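Local coordinates for protein threonine synthase (Brucella melitensis bv. 1, PDB 4F4F) that probably catalyses the pyridoxal-phosphate-dependent conversion of O-phospho-L-homoserine and water to L-threonine and phosphate, the last step of threonine biosynthesis, at residues S292-G304 and L343-L356. Residues are numbered along the deposited sequence; the frame is centred on the assembly and turned at random.
Sequences SRTLESGAYEMRG and LKQSGGFTISEKPL
Tyr300 and Phe349 pair across two antiparallel strands, at a hydrogen-bonded position. Tyr300 N donates to Phe349 O at 2.9 Å, and Phe349 N returns a bond to Tyr300 O. Their side chains lie on the same side of the ribbon. Tyr300 CB sits over one face of the Phe349 ring, 3.8 Å from its centroid. The two ring planes are within 19° of parallel, but the rings are displaced and share little overlap. Phe349 CG stands between its own N and carbonyl carbon (chi1 53°), which brings one face of its ring against Tyr300 CB. Leu343 CD1 meets the edge of the Tyr300 ring at CE2. The same methyl touches Met302 SD, 3.8 Å away, where the methionine chain crosses the leucine at about a right angle. Strands 299-301 and 348-350 form a separate two-stranded antiparallel ribbon, and each follows directly on a helix. Gly298 and Gly347 are the first residues to leave those helices, both with positive phi. Their carbonyls close the two ends of the ladder: Ile351 N binds Gly298 O at 2.8 Å, and Met302 N binds Gly347 O at 2.8 Å. Beyond Gly298, Leu356 CD2 packs on its CA at 3.7 Å, and Thr294 CG2 meets Ile351 CD1. Arg293, on the helix before strand 299-301, reaches Glu301 O with both NH1 and NH2, end-on and in the guanidinium plane, while NE is salt-bridged to Asp289. The hydroxyl of Tyr300 accepts a hydrogen bond from Ser318 N, and its ring also meets Phe321. Leu325 of helix 321-328 packs against Phe349 and Ile351.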
ATOM      1  N   SER A 292      -5.175   9.407 -14.298  1.00 16.68           N
ATOM      2  CA  SER A 292      -6.367   9.982 -14.900  1.00 17.13           C
ATOM      3  C   SER A 292      -6.110  10.334 -16.383  1.00 17.50           C
ATOM      4  O   SER A 292      -6.885   9.968 -17.261  1.00 17.02           O
ATOM      5  CB  SER A 292      -6.804  11.225 -14.097  1.00 17.79           C
ATOM      6  OG  SER A 292      -7.997  11.762 -14.642  1.00 18.60           O
ATOM      7  N   ARG A 293      -4.999  11.011 -16.673  1.00 17.94           N
ATOM      8  CA  ARG A 293      -4.657  11.327 -18.051  1.00 18.60           C
ATOM      9  C   ARG A 293      -4.498  10.068 -18.896  1.00 18.03           C
ATOM     10  O   ARG A 293      -4.847  10.058 -20.085  1.00 17.97           O
ATOM     11  CB  ARG A 293      -3.391  12.160 -18.141  1.00 19.40           C
ATOM     12  CG  ARG A 293      -3.567  13.555 -17.541  1.00 20.09           C
ATOM     13  CD  ARG A 293      -2.296  14.384 -17.650  1.00 20.76           C
ATOM     14  NE  ARG A 293      -1.235  14.080 -16.663  1.00 20.65           N
ATOM     15  CZ  ARG A 293      -0.083  13.463 -16.934  1.00 20.68           C
ATOM     16  NH1 ARG A 293       0.156  12.978 -18.151  1.00 20.57           N
ATOM     17  NH2 ARG A 293       0.821  13.301 -15.975  1.00 20.39           N
ATOM     18  N   THR A 294      -3.952   9.021 -18.289  1.00 17.48           N
ATOM     19  CA  THR A 294      -3.784   7.753 -18.986  1.00 17.36           C
ATOM     20  C   THR A 294      -5.118   7.161 -19.368  1.00 17.74           C
ATOM     21  O   THR A 294      -5.297   6.733 -20.497  1.00 17.92           O
ATOM     22  CB  THR A 294      -2.960   6.716 -18.153  1.00 16.68           C
ATOM     23  OG1 THR A 294      -1.639   7.228 -17.960  1.00 16.45           O
ATOM     24  CG2 THR A 294      -2.885   5.379 -18.898  1.00 16.07           C
ATOM     25  N   LEU A 295      -6.066   7.123 -18.442  1.00 18.31           N
ATOM     26  CA  LEU A 295      -7.383   6.583 -18.804  1.00 19.40           C
ATOM     27  C   LEU A 295      -8.086   7.455 -19.877  1.00 20.03           C
ATOM     28  O   LEU A 295      -8.810   6.929 -20.736  1.00 19.84           O
ATOM     29  CB  LEU A 295      -8.302   6.388 -17.581  1.00 19.28           C
ATOM     30  CG  LEU A 295      -8.187   5.106 -16.727  1.00 19.90           C
ATOM     31  CD1 LEU A 295      -9.084   4.031 -17.346  1.00 20.22           C
ATOM     32  CD2 LEU A 295      -6.755   4.617 -16.520  1.00 19.75           C
ATOM     33  N   GLU A 296      -7.892   8.770 -19.820  1.00 20.99           N
ATOM     34  CA  GLU A 296      -8.524   9.664 -20.801  1.00 21.95           C
ATOM     35  C   GLU A 296      -7.946   9.494 -22.202  1.00 22.01           C
ATOM     36  O   GLU A 296      -8.686   9.521 -23.205  1.00 22.21           O
ATOM     37  CB  GLU A 296      -8.309  11.123 -20.421  1.00 23.87           C
ATOM     38  CG  GLU A 296      -8.965  11.587 -19.137  1.00 25.51           C
ATOM     39  CD  GLU A 296      -8.613  13.035 -18.818  1.00 27.11           C
ATOM     40  OE1 GLU A 296      -7.522  13.527 -19.184  1.00 27.20           O
ATOM     41  OE2 GLU A 296      -9.454  13.686 -18.183  1.00 31.24           O
ATOM     42  N   SER A 297      -6.619   9.391 -22.290  1.00 21.13           N
ATOM     43  CA  SER A 297      -5.927   9.493 -23.567  1.00 21.52           C
ATOM     44  C   SER A 297      -5.158   8.258 -24.014  1.00 21.10           C
ATOM     45  O   SER A 297      -4.794   8.139 -25.175  1.00 21.10           O
ATOM     46  CB  SER A 297      -4.936  10.666 -23.507  1.00 21.71           C
ATOM     47  OG  SER A 297      -3.848  10.339 -22.676  1.00 21.41           O
ATOM     48  N   GLY A 298      -4.842   7.377 -23.079  1.00 20.83           N
ATOM     49  CA  GLY A 298      -3.864   6.319 -23.344  1.00 20.94           C
ATOM     50  C   GLY A 298      -2.394   6.719 -23.179  1.00 21.17           C
ATOM     51  O   GLY A 298      -1.516   5.868 -23.266  1.00 21.25           O
ATOM     52  N   ALA A 299      -2.128   7.989 -22.872  1.00 21.52           N
ATOM     53  CA  ALA A 299      -0.771   8.551 -22.862  1.00 21.78           C
ATOM     54  C   ALA A 299      -0.315   8.592 -21.408  1.00 21.84           C
ATOM     55  O   ALA A 299      -0.735   9.455 -20.608  1.00 22.13           O
ATOM     56  CB  ALA A 299      -0.768   9.955 -23.469  1.00 22.94           C
ATOM     57  N   TYR A 300       0.494   7.609 -21.028  1.00 20.98           N
ATOM     58  CA  TYR A 300       1.068   7.593 -19.700  1.00 20.61           C
ATOM     59  C   TYR A 300       2.334   8.384 -19.793  1.00 22.14           C
ATOM     60  O   TYR A 300       3.363   7.861 -20.250  1.00 21.51           O
ATOM     61  CB  TYR A 300       1.362   6.166 -19.312  1.00 19.55           C
ATOM     62  CG  TYR A 300       1.896   5.930 -17.916  1.00 18.62           C
ATOM     63  CD1 TYR A 300       1.031   5.751 -16.847  1.00 17.85           C
ATOM     64  CD2 TYR A 300       3.262   5.786 -17.692  1.00 18.51           C
ATOM     65  CE1 TYR A 300       1.512   5.465 -15.580  1.00 17.51           C
ATOM     66  CE2 TYR A 300       3.755   5.507 -16.427  1.00 18.11           C
ATOM     67  CZ  TYR A 300       2.871   5.331 -15.378  1.00 17.68           C
ATOM     68  OH  TYR A 300       3.356   5.022 -14.122  1.00 17.57           O
ATOM     69  N   GLU A 301       2.248   9.658 -19.417  1.00 23.70           N
ATOM     70  CA  GLU A 301       3.309  10.614 -19.661  1.00 26.13           C
ATOM     71  C   GLU A 301       3.707  11.321 -18.393  1.00 25.85           C
ATOM     72  O   GLU A 301       2.876  11.941 -17.739  1.00 24.83           O
ATOM     73  CB  GLU A 301       2.863  11.653 -20.695  1.00 29.00           C
ATOM     74  CG  GLU A 301       2.895  11.137 -22.125  1.00 31.75           C
ATOM     75  CD  GLU A 301       2.616  12.214 -23.155  1.00 34.71           C
ATOM     76  OE1 GLU A 301       2.176  11.860 -24.277  1.00 36.25           O
ATOM     77  OE2 GLU A 301       2.835  13.410 -22.838  1.00 37.36           O
ATOM     78  N   MET A 302       4.981  11.242 -18.055  1.00 26.20           N
ATOM     79  CA  MET A 302       5.468  11.843 -16.823  1.00 26.92           C
ATOM     80  C   MET A 302       5.421  13.364 -16.936  1.00 27.81           C
ATOM     81  O   MET A 302       5.760  13.919 -17.961  1.00 27.55           O
ATOM     82  CB  MET A 302       6.886  11.409 -16.571  1.00 28.20           C
ATOM     83  CG  MET A 302       7.016   9.914 -16.354  1.00 29.06           C
ATOM     84  SD  MET A 302       8.747   9.455 -16.331  1.00 33.66           S
ATOM     85  CE  MET A 302       9.231  10.312 -14.820  1.00 32.75           C
ATOM     86  N   ARG A 303       4.995  14.025 -15.877  1.00 27.72           N
ATOM     87  CA  ARG A 303       5.027  15.486 -15.800  1.00 29.50           C
ATOM     88  C   ARG A 303       5.627  15.826 -14.439  1.00 29.57           C
ATOM     89  O   ARG A 303       5.894  14.930 -13.620  1.00 28.23           O
ATOM     90  CB  ARG A 303       3.617  16.066 -15.966  1.00 30.45           C
ATOM     91  CG  ARG A 303       2.986  15.855 -17.335  1.00 31.18           C
ATOM     92  CD  ARG A 303       1.583  16.449 -17.365  1.00 32.70           C
ATOM     93  NE  ARG A 303       0.944  16.469 -18.695  1.00 33.99           N
ATOM     94  CZ  ARG A 303      -0.269  16.974 -18.933  1.00 35.20           C
ATOM     95  NH1 ARG A 303      -1.001  17.490 -17.945  1.00 35.76           N
ATOM     96  NH2 ARG A 303      -0.773  16.952 -20.162  1.00 36.65           N
ATOM     97  N   GLY A 304       5.862  17.111 -14.199  1.00 31.24           N
ATOM     98  CA  GLY A 304       6.495  17.551 -12.954  1.00 31.40           C
ATOM     99  C   GLY A 304       5.597  17.196 -11.785  1.00 30.53           C
ATOM    100  O   GLY A 304       4.387  17.150 -11.940  1.00 29.67           O
ATOM    101  N   LEU A 343       9.098   4.302 -21.403  1.00 20.61           N
ATOM    102  CA  LEU A 343       9.044   5.146 -20.216  1.00 20.99           C
ATOM    103  C   LEU A 343      10.447   5.559 -19.802  1.00 22.31           C
ATOM    104  O   LEU A 343      10.684   6.728 -19.532  1.00 22.64           O
ATOM    105  CB  LEU A 343       8.342   4.452 -19.055  1.00 19.70           C
ATOM    106  CG  LEU A 343       8.142   5.234 -17.747  1.00 19.54           C
ATOM    107  CD1 LEU A 343       7.198   6.438 -17.932  1.00 19.91           C
ATOM    108  CD2 LEU A 343       7.644   4.255 -16.669  1.00 18.79           C
ATOM    109  N   LYS A 344      11.364   4.595 -19.784  1.00 23.46           N
ATOM    110  CA  LYS A 344      12.713   4.817 -19.299  1.00 24.96           C
ATOM    111  C   LYS A 344      13.474   5.780 -20.215  1.00 26.43           C
ATOM    112  O   LYS A 344      14.121   6.691 -19.727  1.00 26.39           O
ATOM    113  CB  LYS A 344      13.466   3.486 -19.198  1.00 25.43           C
ATOM    114  CG  LYS A 344      14.871   3.602 -18.635  1.00 26.67           C
ATOM    115  CD  LYS A 344      15.453   2.219 -18.367  1.00 27.64           C
ATOM    116  CE  LYS A 344      16.781   2.322 -17.642  1.00 28.83           C
ATOM    117  NZ  LYS A 344      17.723   1.278 -18.118  1.00 29.37           N
ATOM    118  N   GLN A 345      13.369   5.570 -21.529  1.00 27.06           N
ATOM    119  CA  GLN A 345      14.054   6.389 -22.531  1.00 29.12           C
ATOM    120  C   GLN A 345      13.453   7.770 -22.715  1.00 28.59           C
ATOM    121  O   GLN A 345      14.204   8.743 -22.810  1.00 28.39           O
ATOM    122  CB  GLN A 345      14.047   5.696 -23.892  1.00 31.30           C
ATOM    123  CG  GLN A 345      14.384   6.622 -25.053  1.00 34.75           C
ATOM    124  CD  GLN A 345      14.627   5.905 -26.364  1.00 37.62           C
ATOM    125  OE1 GLN A 345      13.773   5.924 -27.263  1.00 40.14           O
ATOM    126  NE2 GLN A 345      15.812   5.287 -26.497  1.00 39.21           N
ATOM    127  N   SER A 346      12.118   7.853 -22.796  1.00 27.11           N
ATOM    128  CA  SER A 346      11.445   9.074 -23.245  1.00 27.06           C
ATOM    129  C   SER A 346      10.462   9.698 -22.246  1.00 26.22           C
ATOM    130  O   SER A 346       9.925  10.768 -22.516  1.00 26.28           O
ATOM    131  CB  SER A 346      10.758   8.826 -24.592  1.00 27.95           C
ATOM    132  OG  SER A 346       9.548   8.113 -24.442  1.00 28.75           O
ATOM    133  N   GLY A 347      10.231   9.067 -21.098  1.00 24.32           N
ATOM    134  CA  GLY A 347       9.302   9.645 -20.094  1.00 23.95           C
ATOM    135  C   GLY A 347       7.813   9.401 -20.307  1.00 22.88           C
ATOM    136  O   GLY A 347       6.986  10.002 -19.641  1.00 23.42           O
ATOM    137  N   GLY A 348       7.456   8.531 -21.242  1.00 21.87           N
ATOM    138  CA  GLY A 348       6.064   8.162 -21.451  1.00 21.02           C
ATOM    139  C   GLY A 348       5.903   7.063 -22.490  1.00 20.54           C
ATOM    140  O   GLY A 348       6.876   6.666 -23.166  1.00 20.11           O
ATOM    141  N   PHE A 349       4.684   6.562 -22.606  1.00 19.84           N
ATOM    142  CA  PHE A 349       4.326   5.634 -23.655  1.00 19.99           C
ATOM    143  C   PHE A 349       2.861   5.790 -23.896  1.00 20.31           C
ATOM    144  O   PHE A 349       2.134   6.334 -23.052  1.00 19.95           O
ATOM    145  CB  PHE A 349       4.635   4.166 -23.281  1.00 19.55           C
ATOM    146  CG  PHE A 349       4.042   3.728 -21.970  1.00 18.66           C
ATOM    147  CD1 PHE A 349       2.713   3.325 -21.878  1.00 18.29           C
ATOM    148  CD2 PHE A 349       4.822   3.732 -20.817  1.00 18.49           C
ATOM    149  CE1 PHE A 349       2.171   2.939 -20.663  1.00 17.67           C
ATOM    150  CE2 PHE A 349       4.280   3.348 -19.604  1.00 18.17           C
ATOM    151  CZ  PHE A 349       2.949   2.957 -19.527  1.00 17.77           C
ATOM    152  N   THR A 350       2.435   5.280 -25.043  1.00 21.20           N
ATOM    153  CA  THR A 350       1.023   5.251 -25.408  1.00 21.51           C
ATOM    154  C   THR A 350       0.511   3.831 -25.395  1.00 20.33           C
ATOM    155  O   THR A 350       1.157   2.947 -25.930  1.00 20.41           O
ATOM    156  CB  THR A 350       0.804   5.888 -26.774  1.00 22.88           C
ATOM    157  OG1 THR A 350       0.979   7.299 -26.606  1.00 24.98           O
ATOM    158  CG2 THR A 350      -0.645   5.637 -27.272  1.00 23.08           C
ATOM    159  N   ILE A 351      -0.619   3.595 -24.731  1.00 19.33           N
ATOM    160  CA  ILE A 351      -1.174   2.238 -24.671  1.00 18.60           C
ATOM    161  C   ILE A 351      -2.016   2.015 -25.924  1.00 19.56           C
ATOM    162  O   ILE A 351      -2.872   2.839 -26.227  1.00 20.68           O
ATOM    163  CB  ILE A 351      -2.029   2.042 -23.409  1.00 17.58           C
ATOM    164  CG1 ILE A 351      -1.225   2.353 -22.153  1.00 16.75           C
ATOM    165  CG2 ILE A 351      -2.590   0.616 -23.331  1.00 17.10           C
ATOM    166  CD1 ILE A 351      -2.078   2.424 -20.903  1.00 16.12           C
ATOM    167  N   SER A 352      -1.769   0.945 -26.663  1.00 19.88           N
ATOM    168  CA  SER A 352      -2.536   0.644 -27.874  1.00 20.82           C
ATOM    169  C   SER A 352      -3.997   0.296 -27.583  1.00 21.58           C
ATOM    170  O   SER A 352      -4.395   0.033 -26.450  1.00 19.40           O
ATOM    171  CB  SER A 352      -1.892  -0.483 -28.652  1.00 20.90           C
ATOM    172  OG  SER A 352      -1.894  -1.685 -27.908  1.00 20.37           O
ATOM    173  N   GLU A 353      -4.796   0.268 -28.639  1.00 23.13           N
ATOM    174  CA  GLU A 353      -6.239   0.302 -28.475  1.00 24.57           C
ATOM    175  C   GLU A 353      -6.827  -0.888 -27.717  1.00 23.06           C
ATOM    176  O   GLU A 353      -7.666  -0.702 -26.823  1.00 23.05           O
ATOM    177  CB  GLU A 353      -6.927   0.487 -29.850  1.00 27.35           C
ATOM    178  CG  GLU A 353      -8.412   0.812 -29.741  1.00 29.72           C
ATOM    179  CD  GLU A 353      -8.699   2.099 -28.946  1.00 32.96           C
ATOM    180  OE1 GLU A 353      -7.868   3.056 -28.942  1.00 34.89           O
ATOM    181  OE2 GLU A 353      -9.776   2.147 -28.307  1.00 36.89           O
ATOM    182  N   LYS A 354      -6.436  -2.101 -28.059  1.00 22.18           N
ATOM    183  CA  LYS A 354      -7.044  -3.252 -27.393  1.00 22.04           C
ATOM    184  C   LYS A 354      -6.779  -3.262 -25.863  1.00 20.13           C
ATOM    185  O   LYS A 354      -7.720  -3.386 -25.079  1.00 19.02           O
ATOM    186  CB  LYS A 354      -6.633  -4.558 -28.056  1.00 23.70           C
ATOM    187  CG  LYS A 354      -7.376  -5.785 -27.562  1.00 25.14           C
ATOM    188  CD  LYS A 354      -6.871  -7.047 -28.295  1.00 26.67           C
ATOM    189  CE  LYS A 354      -7.557  -8.322 -27.828  1.00 27.92           C
ATOM    190  NZ  LYS A 354      -7.042  -8.751 -26.485  1.00 28.92           N
ATOM    191  N   PRO A 355      -5.518  -3.110 -25.441  1.00 18.86           N
ATOM    192  CA  PRO A 355      -5.304  -3.113 -23.992  1.00 18.01           C
ATOM    193  C   PRO A 355      -5.913  -1.903 -23.325  1.00 17.44           C
ATOM    194  O   PRO A 355      -6.381  -2.007 -22.202  1.00 16.59           O
ATOM    195  CB  PRO A 355      -3.776  -3.116 -23.849  1.00 17.81           C
ATOM    196  CG  PRO A 355      -3.233  -2.874 -25.198  1.00 18.58           C
ATOM    197  CD  PRO A 355      -4.268  -3.387 -26.158  1.00 19.14           C
ATOM    198  N   LEU A 356      -5.913  -0.757 -24.009  1.00 17.62           N
ATOM    199  CA  LEU A 356      -6.530   0.459 -23.430  1.00 17.75           C
ATOM    200  C   LEU A 356      -8.008   0.253 -23.217  1.00 17.46           C
ATOM    201  O   LEU A 356      -8.531   0.584 -22.157  1.00 16.82           O
ATOM    202  CB  LEU A 356      -6.267   1.696 -24.307  1.00 18.64           C
ATOM    203  CG  LEU A 356      -6.785   3.048 -23.826  1.00 19.06           C
ATOM    204  CD1 LEU A 356      -6.201   3.393 -22.448  1.00 18.90           C
ATOM    205  CD2 LEU A 356      -6.431   4.095 -24.886  1.00 19.93           C
TER